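Local coordinates for chain length determinant protein (Shigella flexneri, PDB 4ZM5) that regulates the length of lipopolysaccharide O-antigen chains at the bacterial membrane, a property probably linked to virulence and serospecificity, at residues R208-L211 and L212-E215; P73-K76 and N77-L80; T90-G93 and A94-K97. The protein carries 1 engineered substitution. All coordinates share one frame; numbering follows the deposited sequence.

How the contacts relate
The three contacts mark separate parts of one elongated chain and do not touch. Contact 2, the loop between strands 68-73 and 82-88, and contact 3, the start of helix 91-159, lie on the same side of the chain's centre, about 17 Å apart at their nearest atoms. Contact 1, on helix 202-215, is far along the molecule: its centre is 41 Å from that of contact 2 and 49 Å from that of contact 3. Contacts 1 and 2 both meet the second subunit, whereas contact 3 meets no other chain. The side chain of Arg208 is about 12 Å from a bound magnesium ion.

Contact 1 (R208-L211 and L212-E215); sequences RQNL and LDIE
Gln209 and Asp213, one helical turn apart, are tied together twice. The backbone amide of Asp213 gives a hydrogen bond of 3.0 Å from its N to Gln209 O, and the side chains add a second, from Gln209 NE2 to Asp213 OD1 at 3.2 Å. A bend at the second torsion of Gln209 (chi2 57°) folds the amide along the helix to make this reach possible. The acceptor lies close to the plane of that amide, but NE2 comes to OD1 from above the carboxylate, the two flat groups being turned 54° apart. Asp213 is also shared: its OD2 forms a salt bridge with Arg133 of the second subunit, and Gln209 packs on the same arginine. Arg208 makes a further salt bridge to Glu141 of that subunit.

The helical ladder continues with Ile214 N bound to Asn210 O at 3.1 Å, while the bond from Leu212 N to Arg208 O, at 3.3 Å, is weak. Around these polar links lie side-chain contacts. Leu212 lays its CD1 against Gln209 OE1 at 3.7 Å, and the carboxylate of Glu215 swings back over the preceding turn, with OE2 4.0 Å from Leu211 CG; OE2 also forms a long, weak ion pair with Arg125 of helix 91-159. Leu211 itself turns to that helix, touching Arg125, Gln129 and Leu132, and Ile214 follows on Leu128. This is the pattern of an amphipathic helix: Leu211 and Ile214 pack on the long helix of their own chain, and a polar edge, with the Gln209-Asp213 amide-carboxylate pair and Arg208, faces the second subunit.

Contact 2 (P73-K76 and N77-L80); sequences PSVK and NQQL
Lys76 and Asn77 occupy the two central positions of a type II beta turn from Val75 to Gln78, and with Gln78 they carry most of the contact. The turn is closed by Gln78 N donating to Val75 O at 3.1 Å, from well off the carbonyl plane. Asn77 takes the left-handed backbone conformation that the third position of such a turn requires (phi 68°). Its side chain crosses that of Lys76: Asn77 OD1 rests 3.4 Å from Lys76 CE, with NZ scarcely farther off. Bends in the lysine chain at chi3 and chi4 (70°) curl the ammonium end round to this place.

The side chains of Val75 and Gln78 run alongside each other in a common direction, with Gln78 CG 4.0 Å from Val75 CB. Behind the turn, Pro73 CB meets Gln78 O at 3.1 Å. A water sits inside the loop, accepting from Val75 N at 2.9 Å and placed to donate to Gln78 O.

The crest of the loop belongs to the assembly as well. Asn77 ND2 donates to Gln78 O of the second subunit, and Lys76 NZ lies near its counterpart on the third. Backbone atoms thus close the turn within the chain, and the Asn77 side chain joins it to the second subunit, while the two ammonium groups, if both are charged, would probably repel one another, a cost that the nearby Asn77 OD1 may partly offset.

Contact 3 (T90-G93 and A94-K97); sequences TAEG and AQMK
Ala94 and Thr90 meet at the tight end of this helical start, where Ala94 N donates to Thr90 O at 3.0 Å and the methyl of Ala94 settles 3.5 Å from the same oxygen. Three more rungs follow in regular i to i+4 succession: Gln95 to Ala91, Met96 to Glu92, and Lys97 to Gly93, the last being the shortest at 2.8 Å between Lys97 N and Gly93 O. Thr90 stands at the N-cap position, yet its side chain makes no capping bond; its CG2 instead lies 3.6 Å from Gly93 CA, a closeness helped by the bare glycine.

The side carrying Glu92, Met96 and Lys97 is exposed to solvent, and its side chains press on the backbone more than on each other. Met96 leans back over the preceding turn, CB 3.1 Å from Glu92 O, and a bend at its last torsion (chi3 -59°) returns the methyl CE to 3.8 Å from that carbonyl oxygen. Lys97 touches Gly93 O through CG at 3.3 Å, after which its chain leads away from the preceding turn. Glu92 approaches residues 94-97 only loosely with its carboxylate, its OE1 4.4 Å from Gln95 OE1.

Gln95 belongs to the inner side: fully extended beyond CG, it carries NE2 to a hydrogen bond with Pro233 O. Ala94 and Gln95 rest on Ser8 of strand 6-13, Ala91 on Trp6 of the same strand and on Pro236, so that the first turns of helix 91-159 rest on strand 6-13 and on the loop with Pro233, Leu235 and Pro236.

Contact 1 (R208-L211 and L212-E215)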
ATOM      1  N   ARG B 208      -5.490 -15.001   3.114  1.00 43.22           N
ATOM      2  CA  ARG B 208      -6.215 -15.915   2.240  1.00 42.09           C
ATOM      3  C   ARG B 208      -7.497 -15.264   1.695  1.00 45.67           C
ATOM      4  O   ARG B 208      -7.847 -15.463   0.528  1.00 45.91           O
ATOM      5  CB  ARG B 208      -6.516 -17.204   3.010  1.00 40.65           C
ATOM      6  CG  ARG B 208      -6.926 -18.348   2.104  1.00 46.88           C
ATOM      7  CD  ARG B 208      -6.975 -19.649   2.847  1.00 53.06           C
ATOM      8  NE  ARG B 208      -8.087 -19.658   3.786  1.00 62.06           N
ATOM      9  CZ  ARG B 208      -8.440 -20.707   4.513  1.00 79.61           C
ATOM     10  NH1 ARG B 208      -7.774 -21.852   4.410  1.00 71.21           N
ATOM     11  NH2 ARG B 208      -9.474 -20.626   5.338  1.00 64.78           N
ATOM     12  N   GLN B 209      -8.189 -14.489   2.548  1.00 42.03           N
ATOM     13  CA  GLN B 209      -9.399 -13.776   2.165  1.00 43.07           C
ATOM     14  C   GLN B 209      -9.033 -12.593   1.255  1.00 49.21           C
ATOM     15  O   GLN B 209      -9.734 -12.345   0.273  1.00 49.78           O
ATOM     16  CB  GLN B 209     -10.181 -13.310   3.413  1.00 45.22           C
ATOM     17  CG  GLN B 209     -11.577 -12.714   3.129  1.00 53.05           C
ATOM     18  CD  GLN B 209     -12.493 -13.658   2.375  1.00 68.63           C
ATOM     19  OE1 GLN B 209     -12.628 -14.853   2.711  1.00 63.33           O
ATOM     20  NE2 GLN B 209     -13.115 -13.143   1.318  1.00 51.65           N
ATOM     21  N   ASN B 210      -7.929 -11.887   1.566  1.00 46.91           N
ATOM     22  CA  ASN B 210      -7.455 -10.758   0.770  1.00 48.55           C
ATOM     23  C   ASN B 210      -7.130 -11.196  -0.660  1.00 52.60           C
ATOM     24  O   ASN B 210      -7.376 -10.437  -1.598  1.00 53.18           O
ATOM     25  CB  ASN B 210      -6.240 -10.092   1.427  1.00 53.37           C
ATOM     26  CG  ASN B 210      -6.551  -9.429   2.759  1.00 85.26           C
ATOM     27  OD1 ASN B 210      -7.715  -9.336   3.203  1.00 80.05           O
ATOM     28  ND2 ASN B 210      -5.504  -8.967   3.437  1.00 77.60           N
ATOM     29  N   LEU B 211      -6.634 -12.430  -0.824  1.00 48.58           N
ATOM     30  CA  LEU B 211      -6.318 -13.015  -2.121  1.00 49.20           C
ATOM     31  C   LEU B 211      -7.605 -13.302  -2.905  1.00 53.94           C
ATOM     32  O   LEU B 211      -7.649 -13.048  -4.112  1.00 54.96           O
ATOM     33  CB  LEU B 211      -5.477 -14.286  -1.933  1.00 49.02           C
ATOM     34  CG  LEU B 211      -4.879 -14.915  -3.187  1.00 54.28           C
ATOM     35  CD1 LEU B 211      -4.055 -13.929  -3.979  1.00 56.06           C
ATOM     36  CD2 LEU B 211      -4.042 -16.082  -2.821  1.00 56.14           C
ATOM     37  N   LEU B 212      -8.661 -13.767  -2.202  1.00 49.94           N
ATOM     38  CA  LEU B 212      -9.986 -14.009  -2.772  1.00 50.40           C
ATOM     39  C   LEU B 212     -10.615 -12.716  -3.306  1.00 55.46           C
ATOM     40  O   LEU B 212     -11.239 -12.724  -4.374  1.00 55.95           O
ATOM     41  CB  LEU B 212     -10.920 -14.620  -1.715  1.00 50.61           C
ATOM     42  CG  LEU B 212     -10.990 -16.140  -1.621  1.00 55.65           C
ATOM     43  CD1 LEU B 212     -11.896 -16.552  -0.487  1.00 55.60           C
ATOM     44  CD2 LEU B 212     -11.492 -16.763  -2.927  1.00 60.44           C
ATOM     45  N   ASP B 213     -10.435 -11.613  -2.551  1.00 51.88           N
ATOM     46  CA  ASP B 213     -10.944 -10.282  -2.857  1.00 52.83           C
ATOM     47  C   ASP B 213     -10.214  -9.659  -4.056  1.00 58.45           C
ATOM     48  O   ASP B 213     -10.834  -8.890  -4.785  1.00 58.90           O
ATOM     49  CB  ASP B 213     -10.835  -9.367  -1.622  1.00 55.16           C
ATOM     50  CG  ASP B 213     -11.634  -9.801  -0.395  1.00 63.19           C
ATOM     51  OD1 ASP B 213     -12.609 -10.574  -0.558  1.00 62.26           O
ATOM     52  OD2 ASP B 213     -11.311  -9.331   0.719  1.00 70.39           O
ATOM     53  N   ILE B 214      -8.914  -9.987  -4.265  1.00 55.70           N
ATOM     54  CA  ILE B 214      -8.120  -9.490  -5.403  1.00 56.32           C
ATOM     55  C   ILE B 214      -8.661 -10.109  -6.687  1.00 61.38           C
ATOM     56  O   ILE B 214      -8.768  -9.421  -7.711  1.00 62.12           O
ATOM     57  CB  ILE B 214      -6.593  -9.730  -5.235  1.00 59.28           C
ATOM     58  CG1 ILE B 214      -6.025  -8.775  -4.180  1.00 60.02           C
ATOM     59  CG2 ILE B 214      -5.829  -9.547  -6.569  1.00 60.92           C
ATOM     60  CD1 ILE B 214      -4.545  -8.896  -3.924  1.00 69.04           C
ATOM     61  N   GLU B 215      -9.049 -11.394  -6.608  1.00 57.34           N
ATOM     62  CA  GLU B 215      -9.603 -12.156  -7.721  1.00 58.03           C
ATOM     63  C   GLU B 215     -10.951 -11.594  -8.176  1.00 62.26           C
ATOM     64  O   GLU B 215     -11.333 -11.807  -9.322  1.00 63.56           O
ATOM     65  CB  GLU B 215      -9.725 -13.636  -7.327  1.00 59.51           C
ATOM     66  CG  GLU B 215      -8.582 -14.478  -7.880  1.00 75.98           C
ATOM     67  CD  GLU B 215      -7.933 -15.485  -6.942  1.00108.53           C
ATOM     68  OE1 GLU B 215      -8.667 -16.329  -6.376  1.00109.07           O
ATOM     69  OE2 GLU B 215      -6.691 -15.427  -6.767  1.00104.69           O
TER

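Contact 2 (P73-K76 and N77-L80)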
ATOM      1  N   PRO B  73       0.930  25.127 -15.786  1.00 34.84           N
ATOM      2  CA  PRO B  73       0.146  25.351 -14.555  1.00 34.54           C
ATOM      3  C   PRO B  73      -0.673  26.659 -14.694  1.00 36.27           C
ATOM      4  O   PRO B  73      -0.176  27.618 -15.287  1.00 36.49           O
ATOM      5  CB  PRO B  73       1.220  25.431 -13.465  1.00 36.61           C
ATOM      6  CG  PRO B  73       2.462  25.791 -14.155  1.00 41.02           C
ATOM      7  CD  PRO B  73       2.384  25.244 -15.537  1.00 36.20           C
ATOM      8  N   SER B  74      -1.943  26.665 -14.245  1.00 30.27           N
ATOM      9  CA  SER B  74      -2.847  27.832 -14.331  1.00 29.44           C
ATOM     10  C   SER B  74      -2.358  28.997 -13.479  1.00 33.64           C
ATOM     11  O   SER B  74      -2.476  30.148 -13.899  1.00 33.64           O
ATOM     12  CB  SER B  74      -4.269  27.452 -13.922  1.00 30.06           C
ATOM     13  OG  SER B  74      -4.639  26.233 -14.535  1.00 31.72           O
ATOM     14  N   VAL B  75      -1.795  28.696 -12.298  1.00 30.77           N
ATOM     15  CA  VAL B  75      -1.241  29.714 -11.402  1.00 30.94           C
ATOM     16  C   VAL B  75       0.233  29.419 -11.270  1.00 36.01           C
ATOM     17  O   VAL B  75       0.599  28.288 -10.975  1.00 36.52           O
ATOM     18  CB  VAL B  75      -1.949  29.794 -10.013  1.00 33.74           C
ATOM     19  CG1 VAL B  75      -1.481  31.026  -9.247  1.00 33.71           C
ATOM     20  CG2 VAL B  75      -3.472  29.792 -10.158  1.00 32.51           C
ATOM     21  N   LYS B  76       1.076  30.418 -11.519  1.00 35.08           N
ATOM     22  CA  LYS B  76       2.526  30.311 -11.427  1.00 36.39           C
ATOM     23  C   LYS B  76       2.933  29.801 -10.031  1.00 42.25           C
ATOM     24  O   LYS B  76       2.327  30.208  -9.019  1.00 44.65           O
ATOM     25  CB  LYS B  76       3.177  31.670 -11.738  1.00 40.07           C
ATOM     26  CG  LYS B  76       4.608  31.552 -12.237  1.00 56.93           C
ATOM     27  CD  LYS B  76       5.370  32.868 -12.173  1.00 62.96           C
ATOM     28  CE  LYS B  76       6.628  32.716 -11.349  1.00 77.89           C
ATOM     29  NZ  LYS B  76       7.657  31.874 -12.028  1.00 89.22           N
ATOM     30  N   ASN B  77       3.923  28.875  -9.991  1.00 36.63           N
ATOM     31  CA  ASN B  77       4.479  28.212  -8.794  1.00 36.44           C
ATOM     32  C   ASN B  77       3.470  27.263  -8.119  1.00 37.50           C
ATOM     33  O   ASN B  77       3.727  26.811  -7.008  1.00 36.28           O
ATOM     34  CB  ASN B  77       5.005  29.210  -7.731  1.00 39.72           C
ATOM     35  CG  ASN B  77       5.955  30.300  -8.127  1.00 53.42           C
ATOM     36  OD1 ASN B  77       6.791  30.206  -9.046  1.00 56.81           O
ATOM     37  ND2 ASN B  77       5.933  31.311  -7.301  1.00 40.89           N
ATOM     38  N   GLN B  78       2.339  26.970  -8.783  1.00 34.25           N
ATOM     39  CA  GLN B  78       1.317  26.036  -8.292  1.00 34.16           C
ATOM     40  C   GLN B  78       1.270  24.842  -9.231  1.00 35.89           C
ATOM     41  O   GLN B  78       1.124  25.044 -10.434  1.00 36.34           O
ATOM     42  CB  GLN B  78      -0.060  26.718  -8.221  1.00 35.22           C
ATOM     43  CG  GLN B  78      -0.228  27.697  -7.061  1.00 47.59           C
ATOM     44  CD  GLN B  78      -1.522  27.392  -6.364  1.00 63.53           C
ATOM     45  OE1 GLN B  78      -2.521  26.975  -6.989  1.00 53.52           O
ATOM     46  NE2 GLN B  78      -1.513  27.537  -5.041  1.00 54.30           N
ATOM     47  N   GLN B  79       1.388  23.622  -8.710  1.00 28.69           N
ATOM     48  CA  GLN B  79       1.347  22.401  -9.529  1.00 27.02           C
ATOM     49  C   GLN B  79      -0.022  22.224 -10.184  1.00 28.98           C
ATOM     50  O   GLN B  79      -0.111  21.881 -11.361  1.00 28.12           O
ATOM     51  CB  GLN B  79       1.696  21.158  -8.703  1.00 28.11           C
ATOM     52  CG  GLN B  79       3.127  21.140  -8.203  1.00 50.78           C
ATOM     53  CD  GLN B  79       3.350  19.835  -7.505  1.00 81.41           C
ATOM     54  OE1 GLN B  79       3.330  18.759  -8.135  1.00 83.89           O
ATOM     55  NE2 GLN B  79       3.498  19.890  -6.174  1.00 62.41           N
ATOM     56  N   LEU B  80      -1.086  22.463  -9.418  1.00 25.63           N
ATOM     57  CA  LEU B  80      -2.435  22.334  -9.932  1.00 24.96           C
ATOM     58  C   LEU B  80      -3.207  23.645  -9.747  1.00 29.75           C
ATOM     59  O   LEU B  80      -2.918  24.412  -8.826  1.00 31.51           O
ATOM     60  CB  LEU B  80      -3.163  21.171  -9.251  1.00 25.44           C
ATOM     61  CG  LEU B  80      -2.583  19.788  -9.497  1.00 29.77           C
ATOM     62  CD1 LEU B  80      -3.230  18.778  -8.599  1.00 30.58           C
ATOM     63  CD2 LEU B  80      -2.671  19.378 -10.978  1.00 29.24           C
TER
HETATM   64  O   HOH W   1      -1.511  26.000 -11.220  1.00 20.51           O

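Contact 3 (T90-G93 and A94-K97)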
ATOM      1  N   THR B  90     -10.458  28.790 -36.654  1.00 68.45           N
ATOM      2  CA  THR B  90     -11.821  29.276 -36.384  1.00 68.32           C
ATOM      3  C   THR B  90     -12.103  29.049 -34.882  1.00 66.67           C
ATOM      4  O   THR B  90     -11.395  28.247 -34.280  1.00 63.91           O
ATOM      5  CB  THR B  90     -12.827  28.570 -37.342  1.00 81.88           C
ATOM      6  OG1 THR B  90     -14.163  28.964 -37.043  1.00 85.68           O
ATOM      7  CG2 THR B  90     -12.691  27.038 -37.352  1.00 78.93           C
ATOM      8  N   ALA B  91     -13.081  29.756 -34.263  1.00 60.97           N
ATOM      9  CA  ALA B  91     -13.403  29.581 -32.831  1.00 56.93           C
ATOM     10  C   ALA B  91     -13.931  28.171 -32.530  1.00 59.88           C
ATOM     11  O   ALA B  91     -13.506  27.553 -31.553  1.00 58.03           O
ATOM     12  CB  ALA B  91     -14.430  30.607 -32.385  1.00 57.37           C
ATOM     13  N   GLU B  92     -14.881  27.695 -33.352  1.00 57.43           N
ATOM     14  CA  GLU B  92     -15.524  26.391 -33.256  1.00 57.75           C
ATOM     15  C   GLU B  92     -14.510  25.282 -33.446  1.00 58.04           C
ATOM     16  O   GLU B  92     -14.629  24.243 -32.804  1.00 55.80           O
ATOM     17  CB  GLU B  92     -16.641  26.251 -34.317  1.00 63.40           C
ATOM     18  CG  GLU B  92     -17.892  27.085 -34.064  1.00 81.23           C
ATOM     19  CD  GLU B  92     -18.887  26.568 -33.035  1.00108.73           C
ATOM     20  OE1 GLU B  92     -18.792  25.385 -32.631  1.00 98.57           O
ATOM     21  OE2 GLU B  92     -19.785  27.354 -32.652  1.00106.49           O
ATOM     22  N   GLY B  93     -13.551  25.512 -34.349  1.00 54.45           N
ATOM     23  CA  GLY B  93     -12.480  24.579 -34.677  1.00 53.50           C
ATOM     24  C   GLY B  93     -11.497  24.407 -33.550  1.00 53.72           C
ATOM     25  O   GLY B  93     -11.162  23.268 -33.192  1.00 53.42           O
ATOM     26  N   ALA B  94     -11.040  25.548 -32.977  1.00 47.47           N
ATOM     27  CA  ALA B  94     -10.123  25.601 -31.835  1.00 44.13           C
ATOM     28  C   ALA B  94     -10.693  24.814 -30.653  1.00 46.97           C
ATOM     29  O   ALA B  94      -9.975  23.995 -30.075  1.00 45.74           O
ATOM     30  CB  ALA B  94      -9.859  27.048 -31.423  1.00 43.38           C
ATOM     31  N   GLN B  95     -11.995  25.032 -30.327  1.00 44.06           N
ATOM     32  CA  GLN B  95     -12.689  24.368 -29.219  1.00 43.09           C
ATOM     33  C   GLN B  95     -12.804  22.877 -29.485  1.00 50.89           C
ATOM     34  O   GLN B  95     -12.454  22.076 -28.617  1.00 47.84           O
ATOM     35  CB  GLN B  95     -14.069  24.987 -28.982  1.00 44.30           C
ATOM     36  CG  GLN B  95     -14.835  24.346 -27.822  1.00 37.54           C
ATOM     37  CD  GLN B  95     -16.250  24.842 -27.752  1.00 60.22           C
ATOM     38  OE1 GLN B  95     -17.058  24.632 -28.667  1.00 59.40           O
ATOM     39  NE2 GLN B  95     -16.590  25.498 -26.658  1.00 54.72           N
ATOM     40  N   MET B  96     -13.283  22.520 -30.693  1.00 53.60           N
ATOM     41  CA  MET B  96     -13.466  21.158 -31.167  1.00 56.91           C
ATOM     42  C   MET B  96     -12.158  20.360 -31.065  1.00 58.34           C
ATOM     43  O   MET B  96     -12.141  19.276 -30.467  1.00 56.10           O
ATOM     44  CB  MET B  96     -13.936  21.211 -32.621  1.00 63.87           C
ATOM     45  CG  MET B  96     -14.666  19.996 -33.075  1.00 71.84           C
ATOM     46  SD  MET B  96     -14.802  19.954 -34.877  1.00 82.74           S
ATOM     47  CE  MET B  96     -15.706  21.535 -35.213  1.00 80.68           C
ATOM     48  N   LYS B  97     -11.062  20.916 -31.632  1.00 53.55           N
ATOM     49  CA  LYS B  97      -9.759  20.263 -31.650  1.00 51.72           C
ATOM     50  C   LYS B  97      -9.191  20.116 -30.238  1.00 52.24           C
ATOM     51  O   LYS B  97      -8.641  19.055 -29.931  1.00 50.84           O
ATOM     52  CB  LYS B  97      -8.778  20.981 -32.586  1.00 54.79           C
ATOM     53  CG  LYS B  97      -9.146  20.822 -34.065  1.00 71.15           C
ATOM     54  CD  LYS B  97      -7.947  20.823 -34.993  1.00 84.32           C
ATOM     55  CE  LYS B  97      -8.375  20.733 -36.439  1.00110.22           C
ATOM     56  NZ  LYS B  97      -7.234  20.480 -37.362  1.00125.57           N
TER